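Local coordinates for VgrG protein (Vibrio cholerae, PDB 4E1F) that cross-links monomeric G-actin as a toxin domain, probably joining actin subunits through isopeptide bonds at the expense of ATP, and is bound here to ADP and manganese, at residues V177-K182 / L346-E351; R280-K285 / G332-T337. The protein carries 1 engineered substitution. One frame throughout, in Å; residues are numbered along the deposited sequence.

Contact 1: residues V177-K182 / L346-E351. With ADP (adenosine-5'-diphosphate), chain B.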
loop_
_atom_site.group_PDB
_atom_site.type_symbol
_atom_site.label_atom_id
_atom_site.label_comp_id
_atom_site.label_asym_id
_atom_site.label_seq_id
_atom_site.Cartn_x
_atom_site.Cartn_y
_atom_site.Cartn_z
ATOM N N VAL A 177 -7.595 0.523 0.373
ATOM C CA VAL A 177 -8.863 1.253 0.251
ATOM C C VAL A 177 -8.607 2.746 0.451
ATOM O O VAL A 177 -7.913 3.125 1.389
ATOM C CB VAL A 177 -9.945 0.706 1.230
ATOM C CG1 VAL A 177 -11.191 1.595 1.265
ATOM C CG2 VAL A 177 -10.338 -0.724 0.871
ATOM N N GLY A 178 -9.183 3.564 -0.423
ATOM C CA GLY A 178 -9.096 5.012 -0.342
ATOM C C GLY A 178 -10.475 5.582 -0.076
ATOM O O GLY A 178 -11.444 5.170 -0.719
ATOM N N VAL A 179 -10.584 6.483 0.929
ATOM C CA VAL A 179 -11.843 7.124 1.310
ATOM C C VAL A 179 -11.626 8.622 1.505
ATOM O O VAL A 179 -10.508 9.042 1.805
ATOM C CB VAL A 179 -12.508 6.495 2.584
ATOM C CG1 VAL A 179 -12.926 5.033 2.368
ATOM C CG2 VAL A 179 -11.622 6.648 3.814
ATOM N N ALA A 180 -12.703 9.417 1.394
ATOM C CA ALA A 180 -12.690 10.851 1.683
ATOM C C ALA A 180 -12.249 10.994 3.156
ATOM O O ALA A 180 -12.793 10.303 4.023
ATOM C CB ALA A 180 -14.101 11.429 1.514
ATOM N N ALA A 181 -11.243 11.846 3.429
ATOM C CA ALA A 181 -10.709 12.070 4.776
ATOM C C ALA A 181 -11.798 12.533 5.756
ATOM O O ALA A 181 -11.834 12.041 6.889
ATOM C CB ALA A 181 -9.584 13.088 4.724
ATOM N N LYS A 182 -12.737 13.376 5.272
ATOM C CA LYS A 182 -13.862 13.883 6.067
ATOM C C LYS A 182 -14.815 12.768 6.532
ATOM O O LYS A 182 -15.602 12.989 7.447
ATOM C CB LYS A 182 -14.612 15.014 5.338
ATOM C CG LYS A 182 -15.416 14.526 4.126
ATOM C CD LYS A 182 -16.231 15.618 3.482
ATOM C CE LYS A 182 -17.093 15.054 2.382
ATOM N NZ LYS A 182 -17.769 16.132 1.614
ATOM N N LEU A 346 -9.603 15.734 -0.157
ATOM C CA LEU A 346 -8.555 14.799 0.260
ATOM C C LEU A 346 -9.060 13.382 0.444
ATOM O O LEU A 346 -10.085 13.164 1.099
ATOM C CB LEU A 346 -7.844 15.264 1.554
ATOM C CG LEU A 346 -6.799 14.296 2.191
ATOM C CD1 LEU A 346 -5.485 14.245 1.374
ATOM C CD2 LEU A 346 -6.450 14.731 3.625
ATOM N N ALA A 347 -8.320 12.415 -0.141
ATOM C CA ALA A 347 -8.559 10.997 0.047
ATOM C C ALA A 347 -7.405 10.512 0.909
ATOM O O ALA A 347 -6.254 10.944 0.717
ATOM C CB ALA A 347 -8.546 10.250 -1.287
ATOM N N ILE A 348 -7.712 9.594 1.838
ATOM C CA ILE A 348 -6.739 8.969 2.727
ATOM C C ILE A 348 -6.831 7.484 2.502
ATOM O O ILE A 348 -7.927 6.947 2.349
ATOM C CB ILE A 348 -6.863 9.417 4.217
ATOM C CG1 ILE A 348 -8.310 9.257 4.755
ATOM C CG2 ILE A 348 -6.345 10.841 4.365
ATOM C CD1 ILE A 348 -8.466 9.371 6.289
ATOM N N LEU A 349 -5.674 6.836 2.363
ATOM C CA LEU A 349 -5.584 5.427 2.006
ATOM C C LEU A 349 -5.090 4.505 3.104
ATOM O O LEU A 349 -4.312 4.914 3.968
ATOM C CB LEU A 349 -4.704 5.289 0.761
ATOM C CG LEU A 349 -5.362 5.495 -0.612
ATOM C CD1 LEU A 349 -5.822 6.943 -0.818
ATOM C CD2 LEU A 349 -4.367 5.191 -1.699
ATOM N N PHE A 350 -5.566 3.254 3.071
ATOM C CA PHE A 350 -5.237 2.245 4.060
ATOM C C PHE A 350 -4.932 0.906 3.401
ATOM O O PHE A 350 -5.714 0.413 2.584
ATOM C CB PHE A 350 -6.401 2.095 5.044
ATOM C CG PHE A 350 -6.740 3.406 5.709
ATOM C CD1 PHE A 350 -6.034 3.836 6.827
ATOM C CD2 PHE A 350 -7.688 4.261 5.153
ATOM C CE1 PHE A 350 -6.293 5.083 7.396
ATOM C CE2 PHE A 350 -7.950 5.506 5.724
ATOM C CZ PHE A 350 -7.267 5.901 6.849
ATOM N N GLU A 351 -3.814 0.289 3.795
ATOM C CA GLU A 351 -3.459 -1.012 3.276
ATOM C C GLU A 351 -3.912 -2.098 4.221
ATOM O O GLU A 351 -3.580 -2.074 5.400
ATOM C CB GLU A 351 -1.941 -1.086 3.045
ATOM C CG GLU A 351 -1.452 -2.385 2.421
ATOM C CD GLU A 351 0.061 -2.454 2.298
ATOM O OE1 GLU A 351 0.654 -1.558 1.661
ATOM O OE2 GLU A 351 0.655 -3.426 2.811
HETATM P PB ADP B . 5.673 0.041 -3.287
HETATM O O1B ADP B . 5.951 0.427 -4.735
HETATM O O2B ADP B . 6.436 1.029 -2.400
HETATM O O3B ADP B . 6.313 -1.376 -3.073
HETATM P PA ADP B . 2.828 0.026 -3.958
HETATM O O1A ADP B . 3.065 1.144 -4.920
HETATM O O2A ADP B . 2.895 -1.296 -4.727
HETATM O O3A ADP B . 4.094 0.065 -2.966
HETATM O "O5'" ADP B . 1.321 0.186 -3.333
HETATM C "C5'" ADP B . 0.195 0.612 -4.176
HETATM C "C4'" ADP B . -1.239 0.150 -3.932
HETATM O "O4'" ADP B . -2.093 1.295 -3.632
HETATM C "C3'" ADP B . -1.951 -0.565 -5.096
HETATM O "O3'" ADP B . -2.878 -1.572 -4.695
HETATM C "C2'" ADP B . -2.744 0.564 -5.749
HETATM O "O2'" ADP B . -3.854 0.214 -6.574
HETATM C "C1'" ADP B . -3.214 1.285 -4.508
HETATM N N9 ADP B . -3.740 2.649 -4.719
HETATM C C8 ADP B . -3.084 3.681 -5.323
HETATM N N7 ADP B . -3.828 4.755 -5.478
HETATM C C5 ADP B . -5.042 4.402 -4.915
HETATM C C6 ADP B . -6.256 5.110 -4.734
HETATM N N6 ADP B . -6.417 6.402 -5.073
HETATM N N1 ADP B . -7.291 4.460 -4.151
HETATM C C2 ADP B . -7.106 3.192 -3.761
HETATM N N3 ADP B . -6.004 2.443 -3.848
HETATM C C4 ADP B . -5.007 3.101 -4.442
HETATM O O HOH W 1 -12.096 14.627 2.677
#

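Contact 2: residues R280-K285 / G332-T337. With ADP (adenosine-5'-diphosphate), chain B.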
loop_
_atom_site.group_PDB
_atom_site.type_symbol
_atom_site.label_atom_id
_atom_site.label_comp_id
_atom_site.label_asym_id
_atom_site.label_seq_id
_atom_site.Cartn_x
_atom_site.Cartn_y
_atom_site.Cartn_z
ATOM N N ARG A 280 -1.641 4.819 4.722
ATOM C CA ARG A 280 -0.724 4.966 3.588
ATOM C C ARG A 280 -0.550 6.419 3.193
ATOM O O ARG A 280 0.171 6.709 2.245
ATOM C CB ARG A 280 -1.284 4.168 2.391
ATOM C CG ARG A 280 -1.171 2.626 2.567
ATOM C CD ARG A 280 0.242 2.057 2.462
ATOM N NE ARG A 280 0.839 2.297 1.141
ATOM C CZ ARG A 280 1.760 3.225 0.899
ATOM N NH1 ARG A 280 2.229 3.979 1.887
ATOM N NH2 ARG A 280 2.240 3.388 -0.323
ATOM N N THR A 281 -1.274 7.323 3.847
ATOM C CA THR A 281 -1.254 8.757 3.555
ATOM C C THR A 281 -0.638 9.498 4.746
ATOM O O THR A 281 -0.920 9.164 5.897
ATOM C CB THR A 281 -2.700 9.248 3.243
ATOM O OG1 THR A 281 -3.262 8.458 2.185
ATOM C CG2 THR A 281 -2.771 10.747 2.878
ATOM N N LYS A 282 0.210 10.495 4.453
ATOM C CA LYS A 282 0.863 11.384 5.411
ATOM C C LYS A 282 -0.173 11.990 6.350
ATOM O O LYS A 282 -1.055 12.698 5.873
ATOM C CB LYS A 282 1.590 12.512 4.657
ATOM C CG LYS A 282 2.415 13.466 5.538
ATOM C CD LYS A 282 3.035 14.592 4.699
ATOM C CE LYS A 282 4.197 14.124 3.847
ATOM N NZ LYS A 282 4.635 15.178 2.901
ATOM N N PRO A 283 -0.100 11.685 7.673
ATOM C CA PRO A 283 -1.095 12.225 8.629
ATOM C C PRO A 283 -1.331 13.751 8.624
ATOM O O PRO A 283 -2.478 14.189 8.675
ATOM C CB PRO A 283 -0.568 11.736 9.991
ATOM C CG PRO A 283 0.167 10.471 9.667
ATOM C CD PRO A 283 0.859 10.778 8.353
ATOM N N SER A 284 -0.272 14.553 8.483
ATOM C CA SER A 284 -0.358 16.020 8.472
ATOM C C SER A 284 -1.236 16.607 7.317
ATOM O O SER A 284 -1.628 17.772 7.391
ATOM C CB SER A 284 1.040 16.631 8.445
ATOM O OG SER A 284 1.707 16.281 7.243
ATOM N N LYS A 285 -1.573 15.798 6.287
ATOM C CA LYS A 285 -2.410 16.233 5.161
ATOM C C LYS A 285 -3.845 16.492 5.596
ATOM O O LYS A 285 -4.472 17.409 5.072
ATOM C CB LYS A 285 -2.420 15.184 4.034
ATOM C CG LYS A 285 -1.128 15.062 3.212
ATOM C CD LYS A 285 -0.920 16.186 2.189
ATOM C CE LYS A 285 -1.873 16.163 1.008
ATOM N NZ LYS A 285 -1.555 17.236 0.034
ATOM N N GLY A 332 4.283 7.866 1.293
ATOM C CA GLY A 332 2.831 7.788 1.317
ATOM C C GLY A 332 2.174 8.099 -0.012
ATOM O O GLY A 332 2.829 8.651 -0.901
ATOM N N ILE A 333 0.878 7.717 -0.165
ATOM C CA ILE A 333 0.049 8.074 -1.332
ATOM C C ILE A 333 -0.709 9.343 -0.873
ATOM O O ILE A 333 -1.726 9.256 -0.166
ATOM C CB ILE A 333 -0.852 6.915 -1.840
ATOM C CG1 ILE A 333 0.036 5.721 -2.286
ATOM C CG2 ILE A 333 -1.741 7.410 -3.003
ATOM C CD1 ILE A 333 -0.663 4.355 -2.465
ATOM N N ASN A 334 -0.132 10.516 -1.205
ATOM C CA ASN A 334 -0.554 11.836 -0.718
ATOM C C ASN A 334 -1.293 12.728 -1.699
ATOM O O ASN A 334 -1.819 13.768 -1.290
ATOM C CB ASN A 334 0.654 12.558 -0.080
ATOM C CG ASN A 334 1.297 11.773 1.048
ATOM O OD1 ASN A 334 0.648 11.024 1.771
ATOM N ND2 ASN A 334 2.595 11.914 1.230
ATOM N N ASN A 335 -1.381 12.305 -2.975
ATOM C CA ASN A 335 -2.024 13.092 -4.035
ATOM C C ASN A 335 -3.370 12.481 -4.459
ATOM O O ASN A 335 -3.898 12.826 -5.515
ATOM C CB ASN A 335 -1.053 13.219 -5.241
ATOM C CG ASN A 335 -0.654 11.882 -5.853
ATOM O OD1 ASN A 335 -0.884 10.804 -5.278
ATOM N ND2 ASN A 335 -0.046 11.925 -7.037
ATOM N N ALA A 336 -3.922 11.572 -3.647
ATOM C CA ALA A 336 -5.204 10.935 -3.967
ATOM C C ALA A 336 -6.342 11.851 -3.552
ATOM O O ALA A 336 -6.280 12.474 -2.485
ATOM C CB ALA A 336 -5.319 9.591 -3.278
ATOM N N THR A 337 -7.393 11.930 -4.394
ATOM C CA THR A 337 -8.558 12.790 -4.178
ATOM C C THR A 337 -9.869 12.083 -4.470
ATOM O O THR A 337 -9.891 11.093 -5.203
ATOM C CB THR A 337 -8.475 14.110 -4.974
ATOM O OG1 THR A 337 -8.444 13.832 -6.369
ATOM C CG2 THR A 337 -7.309 14.985 -4.576
HETATM P PB ADP B . 5.673 0.041 -3.287
HETATM O O1B ADP B . 5.951 0.427 -4.735
HETATM O O2B ADP B . 6.436 1.029 -2.400
HETATM O O3B ADP B . 6.313 -1.376 -3.073
HETATM P PA ADP B . 2.828 0.026 -3.958
HETATM O O1A ADP B . 3.065 1.144 -4.920
HETATM O O2A ADP B . 2.895 -1.296 -4.727
HETATM O O3A ADP B . 4.094 0.065 -2.966
HETATM O "O5'" ADP B . 1.321 0.186 -3.333
HETATM C "C5'" ADP B . 0.195 0.612 -4.176
HETATM C "C4'" ADP B . -1.239 0.150 -3.932
HETATM O "O4'" ADP B . -2.093 1.295 -3.632
HETATM C "C3'" ADP B . -1.951 -0.565 -5.096
HETATM O "O3'" ADP B . -2.878 -1.572 -4.695
HETATM C "C2'" ADP B . -2.744 0.564 -5.749
HETATM O "O2'" ADP B . -3.854 0.214 -6.574
HETATM C "C1'" ADP B . -3.214 1.285 -4.508
HETATM N N9 ADP B . -3.740 2.649 -4.719
HETATM C C8 ADP B . -3.084 3.681 -5.323
HETATM N N7 ADP B . -3.828 4.755 -5.478
HETATM C C5 ADP B . -5.042 4.402 -4.915
HETATM C C6 ADP B . -6.256 5.110 -4.734
HETATM N N6 ADP B . -6.417 6.402 -5.073
HETATM N N1 ADP B . -7.291 4.460 -4.151
HETATM C C2 ADP B . -7.106 3.192 -3.761
HETATM N N3 ADP B . -6.004 2.443 -3.848
HETATM C C4 ADP B . -5.007 3.101 -4.442
#

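Contact 1: residues V177-K182 / L346-E351
V177 and F350 form a two-way backbone pair, with V177 N giving its hydrogen to F350 O and F350 N giving its own to V177 O. V179 and I348 repeat the pattern two residues on. Their bonds are straighter: V179 N to I348 O is 3.0 Å at 171°. G178 with L349 is the non-hydrogen-bonded pair between them, and A180 with A347 is the next one, beyond V179-I348. At the end of strand 177-180, A181 N still reaches L346 O at 2.9 Å. L346 O is gripped a second time, by water 1, which also accepts a bond from K182 N.

L349 shows how this ladder meets the nucleotide. Its CB lies beside V177 O at 3.9 Å. CG moves over the bare backbone of G178, 3.8 Å from G178 CA. There the chain forks. CD1 stays over G178 CA, also at 3.8 Å. CD2 lies above the flat face of the adenine, 3.4 Å from ADP C5, and so closes one side of the base.

V177, V179, I348 and F350 point to the other face of the sheet. CG1 of I348 sits between its backbone N and carbonyl carbon (chi1 52°). This sets it against A181 CA at 3.7 Å, while CG2 meets A181 CB. V179 CG2 comes to the F350 ring at its edge, 4.3 Å from F350 CE2. Helices 190-196 and 221-245 pack on this side, through L192, L195 and Y230.

The pairing is an antiparallel beta ladder within the actin cross-linking domain. One face packs on helices, and the G178-L349 face lines the ADP pocket.

Contact 2: residues R280-K285 / G332-T337
R280 O accepts a hydrogen bond from I333 N at 2.7 Å, joining two irregular loops beside the ADP pocket of the actin cross-linking domain. This half is tight. T281 OG1 donates to I333 O at 2.9 Å, its hydroxyl set beside the backbone N by chi1 (-55°). K282 N then donates to N334 OD1 at 2.8 Å, nearly straight at 174°. The donor is tilted from the plane of that amide. ND2 of N334 is taken by E327, so both ends of the amide are held and its rotation is fixed.

The lysine side is looser and partly open to solvent. K282 crosses N334 at about a right angle, with its CB and CE alongside the amide nitrogen. The bent chain of K285 brings CE to 3.3 Å from N334 O, and its NZ has a weak, long ion pair with E288.

R280 NH1 is bonded to H331 O, on the side away from ADP. ADP O5' lies off the guanidinium edge, 4.5 Å from R280 NH2, too far for a hydrogen bond. NH2 is 3.7 Å from I333 CD1. That same methyl meets the ribose, with I333 CD1 3.6 Å from ADP O4'.

In the fold
Contact 1 holds part of strand 344-352 and the loops of contact 2 bond to it; the centres are about 8 Å apart. Strand 173-180 pairs along one edge of it. Residues 280-281 and 336 bond to the other edge. L349 is the main junction: its O accepts R280 N at 2.8 Å, and its N bonds to T281 OG1 at 2.9 Å. A336 makes a backbone bond with A347. L346 CD2 also packs on K285 O at 3.6 Å. Both contacts touch ADP: G178 and L349 from contact 1, I333 and A336 from contact 2. The manganese ion is farther off, about 13 Å from the L349 side chain and about 9 Å from that of R280.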